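PDB 2IF2: dephospho-CoA kinase, which probably catalyses the ATP-dependent phosphorylation of the 3'-hydroxyl group of dephospho-CoA, the last step of coenzyme A biosynthesis. Local coordinates for residues 30-35 with 110-115; 19-24 with 183-188; 127-132 with 162-167. All blocks are in the same frame, centred on the assembly; numbering follows the deposited sequence.

Interaction 1. Residues 30-35 with 110-115; sequences DADKLI and LEASLL
With chi1 at -174° Asp30 turns its carboxylate along the sheet face, where Glu111, its CG lodged between N and carbonyl carbon, sends an extended chain to meet it, in the parallel sheet of a P-loop kinase core. Edge strand 27-30 is here paired with strand 108-111, and Asp30 and Glu111 form the bridge, their CA atoms 4.9 Å apart. The side chains pass at a slant with carboxylate planes 50° apart, and Asp30 OD2 comes within 3.2 Å of Glu111 OE1. Both atoms are acceptors, so the approach is one of like charges and not a bond; Lys14, a predicted ATP-binding residue, touches Glu111 from helix 14-23.

The other oxygen of Asp30 has a different task. Standing at the N-cap of helix 31-36, it takes the amide of Lys33 on OD1 at 2.7 Å, a nearly straight bond that arrives from above the carboxylate plane. One acid thus meets Glu111 with OD2 and caps the helix with OD1. The bridge itself is held on this side by Ala31 N, which donates to Glu111 O over 2.8 Å, bent to 143° at the hydrogen. Asp32, on the first turn, directs its carboxylate at the loop of Ala112 and Ser113. Beneath these polar groups apolar carbons close the join, Ala31 CB lying 4.1 Å from Leu110 CG and 3.6 Å from Ala112 CB.

Interaction 2. Residues 19-24 with 183-188; sequences QMFREL and KQVKKV
Phe21 and Val185 bring together two helices of one layer of the P-loop kinase fold: helix 14-23, which follows the probable phosphate-binding loop, and the C-terminal helix 178-190. The short axes approach to 10.0 Å with a signed crossing angle of -53°. No hydrogen bond spans the pair; the contact is mainly apolar packing.

Val185 is central: it meets Met20, Phe21 and Leu24. Its CG2, set between the backbone N and carbonyl carbon, faces helix 14-23 and lies 4.2 Å from CB of Met20, which is present as selenomethionine, and 4.3 Å from Leu24 CD1. The Phe21 ring extends across the gap to the other flank of the same valine: Val185 CB sits 4.2 Å above one ring face, displaced toward the rim. Val188 meets this ring differently, its CG1 coming to the edge, close to the ring plane, at 4.0 Å from Phe21 CZ. Face and edge are therefore taken by residues one helical turn apart.

Farther along the chain, Leu24 crosses Lys186 at about a right angle. Lys186 leaves its backbone pointing away from helix 14-23, yet its aliphatic stem still serves as packing surface, with CG 4.0 Å from Leu24 CD2. Thr181, Tyr182 and Tyr189 of helix 178-190 lengthen the seam, while Ile172 borders Val185 from the loop after the last strand. Such side-by-side helices over a parallel sheet form one outer layer of the alpha-beta-alpha sandwich of P-loop kinases.

Interaction 3. Residues 127-132 with 162-167; sequences LIVVYA and EEKVKY
Val129 and Val165 mark the closest backbone approach, CA to CA 6.2 Å, and the pairing of Leu127 with Tyr167 at 7.5 Å shows that segment 162-167 runs counter to strand 126-130 across its face. Val129 divides its two methyls between neighbours. CG2, anti to the backbone N, rests 3.8 Å from Lys164 CG, on the lysine's aliphatic stem, while CG1 lies 4.0 Å from Val165 CA. The Lys164 chain bends at chi3 (-74°) beyond this apolar stretch, and its NZ bonds to Gly8 O, at the start of the probable phosphate-binding loop. Cutting Val129 back to an alanine is likely to open a gap beside the Lys164 stem and let that chain shift, so that its amine is held less firmly on Gly8 O.

Leu127 covers the far end of the segment: its CD2 is 3.5 Å from Tyr167 O and 4.2 Å from Tyr167 CB. At the other end, Glu162 brings its carboxylate to the edge of the Tyr131 ring, with planes 79° apart, but Glu162 OE1 and Tyr131 OH remain 4.2 Å apart, too long for a hydrogen bond. The Tyr167 ring turns toward Tyr121 and meets it edge-to-face. Strand 126-130 bonds through Val129 to Tyr170 of the adjacent parallel strand 170-171, so segment 162-167 lies on the helical connection of a beta-alpha-beta crossover, as expected of a P-loop kinase core.

In the fold
Centres 16 to 18 Å apart spread the three contacts around one parallel sheet, yet each pair touches. Interaction 1 meets interaction 3 where Lys164 NZ lies 3.2 Å from Ser113 O, a weak hydrogen bond near the predicted ATP-binding Lys14, whose side chain is about 3 Å from that of Ser113 (nearest atoms). Ile128, on the face of strand 126-130 turned away from 162-167, has CD1 4.2 Å from both Phe21 CZ and Val188 CG1, so segment 127-132 packs beneath interaction 2. Glu111 OE1 comes no nearer than packing distance, 4.2 Å, to Arg22 NH2 of segment 19-24. A bound sulfate, about 5 Å from the Glu111 side chain (nearest atoms), is consistent with a phosphate site beside interaction 1.

Interaction 1. Residues 30-35 with 110-115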
ATOM      1  N   ASP A  30       6.257   3.154   1.176  1.00 58.32           N
ATOM      2  CA  ASP A  30       4.860   3.172   0.741  1.00 58.55           C
ATOM      3  C   ASP A  30       4.796   2.595  -0.673  1.00 58.25           C
ATOM      4  O   ASP A  30       5.136   3.266  -1.649  1.00 57.70           O
ATOM      5  CB  ASP A  30       4.346   4.611   0.728  1.00 59.69           C
ATOM      6  CG  ASP A  30       2.868   4.704   0.439  1.00 60.23           C
ATOM      7  OD1 ASP A  30       2.335   3.880  -0.339  1.00 60.48           O
ATOM      8  OD2 ASP A  30       2.234   5.624   0.986  1.00 62.13           O
ATOM      9  N   ALA A  31       4.364   1.345  -0.772  1.00 57.99           N
ATOM     10  CA  ALA A  31       4.258   0.667  -2.055  1.00 57.48           C
ATOM     11  C   ALA A  31       3.261   1.356  -2.984  1.00 57.04           C
ATOM     12  O   ALA A  31       3.573   1.650  -4.135  1.00 54.76           O
ATOM     13  CB  ALA A  31       3.849  -0.777  -1.829  1.00 58.13           C
ATOM     14  N   ASP A  32       2.064   1.613  -2.471  1.00 58.04           N
ATOM     15  CA  ASP A  32       1.016   2.257  -3.246  1.00 60.23           C
ATOM     16  C   ASP A  32       1.481   3.600  -3.803  1.00 61.08           C
ATOM     17  O   ASP A  32       1.331   3.873  -5.001  1.00 62.30           O
ATOM     18  CB  ASP A  32      -0.232   2.455  -2.382  1.00 61.98           C
ATOM     19  CG  ASP A  32      -0.719   1.155  -1.752  1.00 63.23           C
ATOM     20  OD1 ASP A  32      -0.864   0.148  -2.478  1.00 62.78           O
ATOM     21  OD2 ASP A  32      -0.971   1.141  -0.529  1.00 64.63           O
ATOM     22  N   LYS A  33       2.045   4.435  -2.929  1.00 60.78           N
ATOM     23  CA  LYS A  33       2.551   5.758  -3.309  1.00 58.50           C
ATOM     24  C   LYS A  33       3.533   5.612  -4.464  1.00 57.34           C
ATOM     25  O   LYS A  33       3.446   6.327  -5.456  1.00 56.92           O
ATOM     26  CB  LYS A  33       3.256   6.416  -2.112  1.00 58.88           C
ATOM     27  CG  LYS A  33       3.489   7.922  -2.244  1.00 59.43           C
ATOM     28  CD  LYS A  33       4.004   8.523  -0.927  1.00 60.10           C
ATOM     29  CE  LYS A  33       3.869  10.052  -0.879  1.00 59.33           C
ATOM     30  NZ  LYS A  33       4.614  10.765  -1.954  1.00 56.78           N
ATOM     31  N   LEU A  34       4.462   4.672  -4.329  1.00 56.10           N
ATOM     32  CA  LEU A  34       5.461   4.444  -5.360  1.00 56.21           C
ATOM     33  C   LEU A  34       4.808   4.056  -6.671  1.00 56.53           C
ATOM     34  O   LEU A  34       5.095   4.644  -7.711  1.00 56.03           O
ATOM     35  CB  LEU A  34       6.441   3.345  -4.923  1.00 54.68           C
ATOM     36  CG  LEU A  34       7.612   2.975  -5.847  1.00 53.95           C
ATOM     37  CD1 LEU A  34       8.485   4.192  -6.118  1.00 53.25           C
ATOM     38  CD2 LEU A  34       8.431   1.865  -5.210  1.00 51.68           C
ATOM     39  N   ILE A  35       3.920   3.068  -6.621  1.00 58.13           N
ATOM     40  CA  ILE A  35       3.254   2.597  -7.834  1.00 59.61           C
ATOM     41  C   ILE A  35       2.690   3.775  -8.627  1.00 60.27           C
ATOM     42  O   ILE A  35       3.032   3.960  -9.795  1.00 60.23           O
ATOM     43  CB  ILE A  35       2.090   1.592  -7.531  1.00 59.36           C
ATOM     44  CG1 ILE A  35       2.574   0.450  -6.623  1.00 58.72           C
ATOM     45  CG2 ILE A  35       1.582   0.982  -8.837  1.00 56.99           C
ATOM     46  CD1 ILE A  35       3.563  -0.499  -7.279  1.00 58.38           C
ATOM     47  N   LEU A 110       7.098  -2.361   4.500  1.00 72.09           N
ATOM     48  CA  LEU A 110       6.465  -2.011   3.233  1.00 72.34           C
ATOM     49  C   LEU A 110       4.951  -1.906   3.417  1.00 73.25           C
ATOM     50  O   LEU A 110       4.294  -2.885   3.749  1.00 73.18           O
ATOM     51  CB  LEU A 110       6.808  -3.068   2.177  1.00 70.50           C
ATOM     52  CG  LEU A 110       6.185  -2.906   0.790  1.00 68.94           C
ATOM     53  CD1 LEU A 110       7.211  -3.197  -0.282  1.00 67.67           C
ATOM     54  CD2 LEU A 110       4.996  -3.829   0.666  1.00 68.15           C
ATOM     55  N   GLU A 111       4.402  -0.714   3.215  1.00 74.41           N
ATOM     56  CA  GLU A 111       2.968  -0.525   3.368  1.00 75.79           C
ATOM     57  C   GLU A 111       2.287  -0.401   2.014  1.00 76.33           C
ATOM     58  O   GLU A 111       2.638   0.465   1.213  1.00 76.23           O
ATOM     59  CB  GLU A 111       2.675   0.723   4.189  1.00 76.83           C
ATOM     60  CG  GLU A 111       3.236   1.974   3.573  1.00 78.34           C
ATOM     61  CD  GLU A 111       2.510   3.217   4.023  1.00 80.22           C
ATOM     62  OE1 GLU A 111       3.062   4.322   3.806  1.00 81.80           O
ATOM     63  OE2 GLU A 111       1.388   3.095   4.580  1.00 78.71           O
ATOM     64  N   ALA A 112       1.305  -1.270   1.779  1.00 77.06           N
ATOM     65  CA  ALA A 112       0.557  -1.300   0.529  1.00 77.68           C
ATOM     66  C   ALA A 112      -0.937  -1.416   0.786  1.00 78.30           C
ATOM     67  O   ALA A 112      -1.744  -1.221  -0.121  1.00 78.90           O
ATOM     68  CB  ALA A 112       1.025  -2.466  -0.325  1.00 77.30           C
ATOM     69  N   SER A 113      -1.300  -1.745   2.020  1.00 78.66           N
ATOM     70  CA  SER A 113      -2.703  -1.877   2.403  1.00 80.16           C
ATOM     71  C   SER A 113      -3.419  -2.968   1.615  1.00 81.93           C
ATOM     72  O   SER A 113      -4.613  -3.203   1.819  1.00 81.87           O
ATOM     73  CB  SER A 113      -3.446  -0.564   2.188  1.00 79.12           C
ATOM     74  OG  SER A 113      -3.772  -0.391   0.830  1.00 76.32           O
ATOM     75  N   LEU A 114      -2.695  -3.621   0.708  1.00 83.95           N
ATOM     76  CA  LEU A 114      -3.245  -4.699  -0.111  1.00 85.34           C
ATOM     77  C   LEU A 114      -2.260  -5.870  -0.197  1.00 86.78           C
ATOM     78  O   LEU A 114      -1.954  -6.342  -1.286  1.00 87.42           O
ATOM     79  CB  LEU A 114      -3.571  -4.181  -1.520  1.00 85.09           C
ATOM     80  CG  LEU A 114      -4.769  -3.223  -1.651  1.00 85.78           C
ATOM     81  CD1 LEU A 114      -4.772  -2.515  -3.008  1.00 85.02           C
ATOM     82  CD2 LEU A 114      -6.053  -4.007  -1.454  1.00 84.09           C
ATOM     83  N   LEU A 115      -1.767  -6.327   0.956  1.00 87.97           N
ATOM     84  CA  LEU A 115      -0.830  -7.451   1.022  1.00 88.43           C
ATOM     85  C   LEU A 115      -1.596  -8.706   1.422  1.00 89.59           C
ATOM     86  O   LEU A 115      -1.061  -9.816   1.396  1.00 89.87           O
ATOM     87  CB  LEU A 115       0.279  -7.195   2.055  1.00 88.32           C
ATOM     88  CG  LEU A 115       1.303  -6.079   1.844  1.00 86.58           C
ATOM     89  CD1 LEU A 115       2.012  -6.255   0.512  1.00 86.62           C
ATOM     90  CD2 LEU A 115       0.594  -4.750   1.895  1.00 87.04           C
TER

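Interaction 2. Residues 19-24 with 183-188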
ATOM      1  N   GLN A  19       4.908   6.436   9.457  1.00 35.40           N
ATOM      2  CA  GLN A  19       5.735   7.558   9.893  1.00 35.74           C
ATOM      3  C   GLN A  19       6.372   7.336  11.255  1.00 35.11           C
ATOM      4  O   GLN A  19       7.587   7.456  11.418  1.00 33.55           O
ATOM      5  CB  GLN A  19       4.907   8.841   9.929  1.00 37.19           C
ATOM      6  CG  GLN A  19       5.740  10.129   9.928  1.00 42.50           C
ATOM      7  CD  GLN A  19       6.905  10.084   8.932  1.00 44.48           C
ATOM      8  OE1 GLN A  19       8.008   9.665   9.278  1.00 45.31           O
ATOM      9  NE2 GLN A  19       6.656  10.505   7.691  1.00 45.47           N
HETATM   10  N   MSE A  20       5.548   7.018  12.241  1.00 36.64           N
HETATM   11  CA  MSE A  20       6.058   6.779  13.573  1.00 39.03           C
HETATM   12  C   MSE A  20       7.212   5.794  13.445  1.00 39.57           C
HETATM   13  O   MSE A  20       8.300   6.030  13.975  1.00 39.70           O
HETATM   14  CB  MSE A  20       4.947   6.207  14.454  1.00 42.71           C
HETATM   15  CG  MSE A  20       3.684   7.067  14.500  1.00 49.18           C
HETATM   16 SE   MSE A  20       2.219   6.249  15.494  1.00 61.05          SE
HETATM   17  CE  MSE A  20       1.571   7.755  16.520  1.00 55.33           C
ATOM     18  N   PHE A  21       6.977   4.705  12.714  1.00 40.21           N
ATOM     19  CA  PHE A  21       7.992   3.659  12.504  1.00 40.69           C
ATOM     20  C   PHE A  21       9.295   4.171  11.901  1.00 39.41           C
ATOM     21  O   PHE A  21      10.362   3.614  12.178  1.00 38.66           O
ATOM     22  CB  PHE A  21       7.445   2.539  11.602  1.00 42.65           C
ATOM     23  CG  PHE A  21       6.917   1.348  12.359  1.00 44.46           C
ATOM     24  CD1 PHE A  21       5.607   0.917  12.179  1.00 44.80           C
ATOM     25  CD2 PHE A  21       7.719   0.669  13.271  1.00 45.13           C
ATOM     26  CE1 PHE A  21       5.099  -0.167  12.897  1.00 44.33           C
ATOM     27  CE2 PHE A  21       7.213  -0.418  13.993  1.00 45.09           C
ATOM     28  CZ  PHE A  21       5.900  -0.834  13.805  1.00 43.54           C
ATOM     29  N   ARG A  22       9.194   5.207  11.062  1.00 37.69           N
ATOM     30  CA  ARG A  22      10.361   5.797  10.411  1.00 37.55           C
ATOM     31  C   ARG A  22      11.144   6.629  11.410  1.00 37.33           C
ATOM     32  O   ARG A  22      12.384   6.673  11.394  1.00 36.34           O
ATOM     33  CB  ARG A  22       9.960   6.693   9.238  1.00 37.45           C
ATOM     34  CG  ARG A  22       9.418   5.965   8.022  1.00 37.47           C
ATOM     35  CD  ARG A  22       9.607   6.803   6.748  1.00 37.91           C
ATOM     36  NE  ARG A  22       8.595   6.499   5.736  1.00 36.25           N
ATOM     37  CZ  ARG A  22       7.321   6.851   5.847  1.00 36.17           C
ATOM     38  NH1 ARG A  22       6.913   7.530   6.920  1.00 32.30           N
ATOM     39  NH2 ARG A  22       6.455   6.500   4.906  1.00 36.14           N
ATOM     40  N   GLU A  23      10.403   7.311  12.273  1.00 36.66           N
ATOM     41  CA  GLU A  23      11.010   8.125  13.300  1.00 34.90           C
ATOM     42  C   GLU A  23      11.809   7.185  14.163  1.00 34.59           C
ATOM     43  O   GLU A  23      12.964   7.457  14.475  1.00 35.98           O
ATOM     44  CB  GLU A  23       9.930   8.807  14.120  1.00 34.38           C
ATOM     45  CG  GLU A  23       9.173   9.852  13.330  1.00 35.94           C
ATOM     46  CD  GLU A  23       7.705   9.941  13.718  1.00 37.20           C
ATOM     47  OE1 GLU A  23       7.374   9.723  14.908  1.00 37.36           O
ATOM     48  OE2 GLU A  23       6.884  10.246  12.827  1.00 37.70           O
ATOM     49  N   LEU A  24      11.212   6.056  14.524  1.00 34.89           N
ATOM     50  CA  LEU A  24      11.914   5.092  15.371  1.00 35.65           C
ATOM     51  C   LEU A  24      13.194   4.553  14.720  1.00 37.69           C
ATOM     52  O   LEU A  24      14.064   4.022  15.406  1.00 37.83           O
ATOM     53  CB  LEU A  24      10.962   3.951  15.768  1.00 32.22           C
ATOM     54  CG  LEU A  24       9.843   4.325  16.765  1.00 30.36           C
ATOM     55  CD1 LEU A  24       8.741   3.273  16.773  1.00 25.54           C
ATOM     56  CD2 LEU A  24      10.440   4.498  18.161  1.00 27.52           C
ATOM     57  N   LYS A 183       2.303   4.301  21.368  1.00 51.18           N
ATOM     58  CA  LYS A 183       2.809   3.499  22.460  1.00 51.58           C
ATOM     59  C   LYS A 183       2.830   2.038  22.012  1.00 51.81           C
ATOM     60  O   LYS A 183       3.672   1.260  22.462  1.00 52.62           O
ATOM     61  CB  LYS A 183       1.925   3.703  23.699  1.00 52.04           C
ATOM     62  CG  LYS A 183       2.484   3.136  25.008  1.00 52.93           C
ATOM     63  CD  LYS A 183       1.820   3.772  26.242  1.00 51.43           C
ATOM     64  CE  LYS A 183       2.146   3.010  27.534  1.00 51.28           C
ATOM     65  NZ  LYS A 183       3.585   2.609  27.658  1.00 49.45           N
ATOM     66  N   GLN A 184       1.924   1.679  21.100  1.00 51.57           N
ATOM     67  CA  GLN A 184       1.831   0.313  20.567  1.00 51.10           C
ATOM     68  C   GLN A 184       2.909   0.010  19.534  1.00 51.61           C
ATOM     69  O   GLN A 184       3.604  -1.002  19.628  1.00 51.22           O
ATOM     70  CB  GLN A 184       0.459   0.079  19.930  1.00 50.39           C
ATOM     71  CG  GLN A 184      -0.558  -0.562  20.851  1.00 49.92           C
ATOM     72  CD  GLN A 184      -1.938   0.052  20.716  1.00 49.18           C
ATOM     73  OE1 GLN A 184      -2.499   0.109  19.623  1.00 47.55           O
ATOM     74  NE2 GLN A 184      -2.489   0.529  21.837  1.00 50.37           N
ATOM     75  N   VAL A 185       3.031   0.875  18.533  1.00 52.18           N
ATOM     76  CA  VAL A 185       4.045   0.674  17.513  1.00 52.98           C
ATOM     77  C   VAL A 185       5.393   0.541  18.216  1.00 52.70           C
ATOM     78  O   VAL A 185       6.189  -0.341  17.891  1.00 53.17           O
ATOM     79  CB  VAL A 185       4.094   1.857  16.506  1.00 53.72           C
ATOM     80  CG1 VAL A 185       2.737   2.041  15.851  1.00 53.78           C
ATOM     81  CG2 VAL A 185       4.506   3.127  17.213  1.00 54.81           C
ATOM     82  N   LYS A 186       5.640   1.402  19.197  1.00 52.21           N
ATOM     83  CA  LYS A 186       6.901   1.348  19.925  1.00 53.25           C
ATOM     84  C   LYS A 186       7.161  -0.041  20.478  1.00 54.20           C
ATOM     85  O   LYS A 186       8.279  -0.547  20.398  1.00 54.61           O
ATOM     86  CB  LYS A 186       6.909   2.366  21.064  1.00 52.32           C
ATOM     87  CG  LYS A 186       7.313   3.749  20.622  1.00 50.36           C
ATOM     88  CD  LYS A 186       7.627   4.633  21.803  1.00 48.54           C
ATOM     89  CE  LYS A 186       6.380   4.952  22.594  1.00 48.58           C
ATOM     90  NZ  LYS A 186       6.627   5.958  23.666  1.00 48.58           N
ATOM     91  N   LYS A 187       6.121  -0.641  21.049  1.00 54.53           N
ATOM     92  CA  LYS A 187       6.221  -1.980  21.602  1.00 54.44           C
ATOM     93  C   LYS A 187       6.600  -2.909  20.455  1.00 54.10           C
ATOM     94  O   LYS A 187       7.553  -3.678  20.555  1.00 54.35           O
ATOM     95  CB  LYS A 187       4.882  -2.412  22.193  1.00 56.11           C
ATOM     96  CG  LYS A 187       4.896  -3.784  22.833  1.00 59.24           C
ATOM     97  CD  LYS A 187       3.484  -4.339  23.029  1.00 62.39           C
ATOM     98  CE  LYS A 187       3.527  -5.792  23.507  1.00 64.42           C
ATOM     99  NZ  LYS A 187       2.178  -6.385  23.680  1.00 64.54           N
ATOM    100  N   VAL A 188       5.867  -2.826  19.352  1.00 52.83           N
ATOM    101  CA  VAL A 188       6.175  -3.682  18.224  1.00 52.27           C
ATOM    102  C   VAL A 188       7.596  -3.486  17.713  1.00 51.78           C
ATOM    103  O   VAL A 188       8.319  -4.452  17.516  1.00 51.09           O
ATOM    104  CB  VAL A 188       5.175  -3.471  17.080  1.00 52.30           C
ATOM    105  CG1 VAL A 188       5.606  -4.273  15.849  1.00 52.43           C
ATOM    106  CG2 VAL A 188       3.796  -3.917  17.532  1.00 51.44           C
TER

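Interaction 3. Residues 127-132 with 162-167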
ATOM      1  N   LEU A 127       3.623  -9.760   9.442  1.00 83.67           N
ATOM      2  CA  LEU A 127       2.665  -8.782   8.920  1.00 80.99           C
ATOM      3  C   LEU A 127       2.090  -7.933  10.045  1.00 79.54           C
ATOM      4  O   LEU A 127       1.835  -8.416  11.149  1.00 78.12           O
ATOM      5  CB  LEU A 127       1.522  -9.477   8.171  1.00 80.21           C
ATOM      6  CG  LEU A 127       0.383  -8.618   7.611  1.00 79.16           C
ATOM      7  CD1 LEU A 127       0.880  -7.668   6.539  1.00 78.89           C
ATOM      8  CD2 LEU A 127      -0.669  -9.536   7.036  1.00 79.63           C
ATOM      9  N   ILE A 128       1.894  -6.659   9.749  1.00 78.46           N
ATOM     10  CA  ILE A 128       1.369  -5.728  10.718  1.00 77.90           C
ATOM     11  C   ILE A 128       0.131  -5.100  10.134  1.00 78.20           C
ATOM     12  O   ILE A 128       0.150  -4.618   9.004  1.00 77.59           O
ATOM     13  CB  ILE A 128       2.386  -4.631  11.016  1.00 77.46           C
ATOM     14  CG1 ILE A 128       3.729  -5.274  11.350  1.00 77.62           C
ATOM     15  CG2 ILE A 128       1.889  -3.750  12.154  1.00 76.70           C
ATOM     16  CD1 ILE A 128       4.828  -4.295  11.680  1.00 78.08           C
ATOM     17  N   VAL A 129      -0.948  -5.115  10.901  1.00 78.97           N
ATOM     18  CA  VAL A 129      -2.196  -4.542  10.439  1.00 80.61           C
ATOM     19  C   VAL A 129      -2.732  -3.541  11.450  1.00 81.67           C
ATOM     20  O   VAL A 129      -2.660  -3.762  12.659  1.00 81.46           O
ATOM     21  CB  VAL A 129      -3.239  -5.639  10.194  1.00 80.78           C
ATOM     22  CG1 VAL A 129      -3.419  -6.464  11.452  1.00 81.90           C
ATOM     23  CG2 VAL A 129      -4.554  -5.018   9.751  1.00 81.04           C
ATOM     24  N   VAL A 130      -3.259  -2.435  10.935  1.00 83.18           N
ATOM     25  CA  VAL A 130      -3.805  -1.365  11.758  1.00 85.07           C
ATOM     26  C   VAL A 130      -5.334  -1.404  11.741  1.00 86.56           C
ATOM     27  O   VAL A 130      -5.958  -1.170  10.711  1.00 86.07           O
ATOM     28  CB  VAL A 130      -3.279   0.013  11.256  1.00 84.86           C
ATOM     29  CG1 VAL A 130      -3.486   0.133   9.761  1.00 86.34           C
ATOM     30  CG2 VAL A 130      -3.970   1.147  11.983  1.00 85.31           C
ATOM     31  N   TYR A 131      -5.926  -1.716  12.889  1.00 89.57           N
ATOM     32  CA  TYR A 131      -7.377  -1.801  13.009  1.00 92.88           C
ATOM     33  C   TYR A 131      -8.016  -0.444  13.234  1.00 93.99           C
ATOM     34  O   TYR A 131      -7.424   0.441  13.847  1.00 94.44           O
ATOM     35  CB  TYR A 131      -7.767  -2.726  14.166  1.00 95.20           C
ATOM     36  CG  TYR A 131      -9.243  -2.689  14.522  1.00 98.29           C
ATOM     37  CD1 TYR A 131     -10.204  -3.279  13.693  1.00 99.59           C
ATOM     38  CD2 TYR A 131      -9.679  -2.053  15.688  1.00 99.94           C
ATOM     39  CE1 TYR A 131     -11.570  -3.238  14.023  1.00101.03           C
ATOM     40  CE2 TYR A 131     -11.036  -2.003  16.024  1.00101.44           C
ATOM     41  CZ  TYR A 131     -11.976  -2.596  15.191  1.00101.77           C
ATOM     42  OH  TYR A 131     -13.312  -2.547  15.537  1.00101.75           O
ATOM     43  N   ALA A 132      -9.242  -0.302  12.744  1.00 95.57           N
ATOM     44  CA  ALA A 132     -10.002   0.935  12.881  1.00 96.94           C
ATOM     45  C   ALA A 132     -11.401   0.745  12.299  1.00 97.80           C
ATOM     46  O   ALA A 132     -11.552   0.434  11.114  1.00 97.68           O
ATOM     47  CB  ALA A 132      -9.283   2.069  12.162  1.00 97.31           C
ATOM     48  N   GLU A 162     -12.316  -6.197  10.086  1.00112.76           N
ATOM     49  CA  GLU A 162     -12.529  -7.026  11.260  1.00110.99           C
ATOM     50  C   GLU A 162     -12.111  -8.472  10.993  1.00110.15           C
ATOM     51  O   GLU A 162     -12.023  -9.285  11.915  1.00109.48           O
ATOM     52  CB  GLU A 162     -13.998  -6.955  11.673  1.00110.54           C
ATOM     53  CG  GLU A 162     -14.585  -5.548  11.588  1.00109.12           C
ATOM     54  CD  GLU A 162     -15.383  -5.165  12.819  1.00108.48           C
ATOM     55  OE1 GLU A 162     -16.049  -4.108  12.791  1.00107.68           O
ATOM     56  OE2 GLU A 162     -15.340  -5.918  13.815  1.00107.66           O
ATOM     57  N   GLU A 163     -11.851  -8.785   9.727  1.00109.53           N
ATOM     58  CA  GLU A 163     -11.417 -10.126   9.341  1.00109.08           C
ATOM     59  C   GLU A 163      -9.917 -10.059   9.030  1.00107.41           C
ATOM     60  O   GLU A 163      -9.166 -10.978   9.367  1.00107.48           O
ATOM     61  CB  GLU A 163     -12.195 -10.609   8.103  1.00110.59           C
ATOM     62  CG  GLU A 163     -12.815 -12.029   8.208  1.00112.24           C
ATOM     63  CD  GLU A 163     -11.811 -13.175   8.029  1.00112.74           C
ATOM     64  OE1 GLU A 163     -11.159 -13.249   6.964  1.00112.54           O
ATOM     65  OE2 GLU A 163     -11.690 -14.013   8.949  1.00112.61           O
ATOM     66  N   LYS A 164      -9.488  -8.965   8.401  1.00104.40           N
ATOM     67  CA  LYS A 164      -8.083  -8.780   8.052  1.00101.51           C
ATOM     68  C   LYS A 164      -7.197  -8.865   9.282  1.00100.18           C
ATOM     69  O   LYS A 164      -6.094  -9.403   9.223  1.00 99.26           O
ATOM     70  CB  LYS A 164      -7.869  -7.427   7.365  1.00101.25           C
ATOM     71  CG  LYS A 164      -6.399  -7.095   7.102  1.00100.34           C
ATOM     72  CD  LYS A 164      -6.214  -5.836   6.258  1.00 98.78           C
ATOM     73  CE  LYS A 164      -6.570  -6.070   4.800  1.00 97.43           C
ATOM     74  NZ  LYS A 164      -6.290  -4.871   3.964  1.00 96.16           N
ATOM     75  N   VAL A 165      -7.684  -8.327  10.395  1.00 99.35           N
ATOM     76  CA  VAL A 165      -6.937  -8.344  11.650  1.00 99.22           C
ATOM     77  C   VAL A 165      -6.432  -9.743  11.974  1.00 99.02           C
ATOM     78  O   VAL A 165      -5.375  -9.910  12.587  1.00 98.72           O
ATOM     79  CB  VAL A 165      -7.807  -7.864  12.824  1.00 99.08           C
ATOM     80  CG1 VAL A 165      -9.023  -8.760  12.969  1.00 99.63           C
ATOM     81  CG2 VAL A 165      -6.994  -7.869  14.104  1.00 99.32           C
ATOM     82  N   LYS A 166      -7.204 -10.744  11.559  1.00 99.13           N
ATOM     83  CA  LYS A 166      -6.870 -12.144  11.784  1.00 99.13           C
ATOM     84  C   LYS A 166      -5.820 -12.643  10.785  1.00 98.17           C
ATOM     85  O   LYS A 166      -5.710 -13.846  10.551  1.00 98.34           O
ATOM     86  CB  LYS A 166      -8.140 -13.006  11.670  1.00100.32           C
ATOM     87  CG  LYS A 166      -9.162 -12.830  12.809  1.00101.16           C
ATOM     88  CD  LYS A 166     -10.545 -13.466  12.502  1.00100.60           C
ATOM     89  CE  LYS A 166     -10.489 -14.973  12.192  1.00 98.81           C
ATOM     90  NZ  LYS A 166     -10.041 -15.836  13.325  1.00 97.41           N
ATOM     91  N   TYR A 167      -5.052 -11.723  10.203  1.00 96.91           N
ATOM     92  CA  TYR A 167      -4.028 -12.092   9.226  1.00 95.16           C
ATOM     93  C   TYR A 167      -2.618 -11.705   9.642  1.00 93.91           C
ATOM     94  O   TYR A 167      -1.636 -12.208   9.092  1.00 92.62           O
ATOM     95  CB  TYR A 167      -4.330 -11.453   7.869  1.00 95.51           C
ATOM     96  CG  TYR A 167      -5.061 -12.356   6.901  1.00 96.70           C
ATOM     97  CD1 TYR A 167      -6.453 -12.467   6.920  1.00 96.88           C
ATOM     98  CD2 TYR A 167      -4.352 -13.105   5.963  1.00 97.58           C
ATOM     99  CE1 TYR A 167      -7.118 -13.305   6.018  1.00 97.76           C
ATOM    100  CE2 TYR A 167      -5.001 -13.939   5.065  1.00 98.36           C
ATOM    101  CZ  TYR A 167      -6.378 -14.037   5.093  1.00 98.59           C
ATOM    102  OH  TYR A 167      -6.994 -14.873   4.188  1.00 98.93           O
TER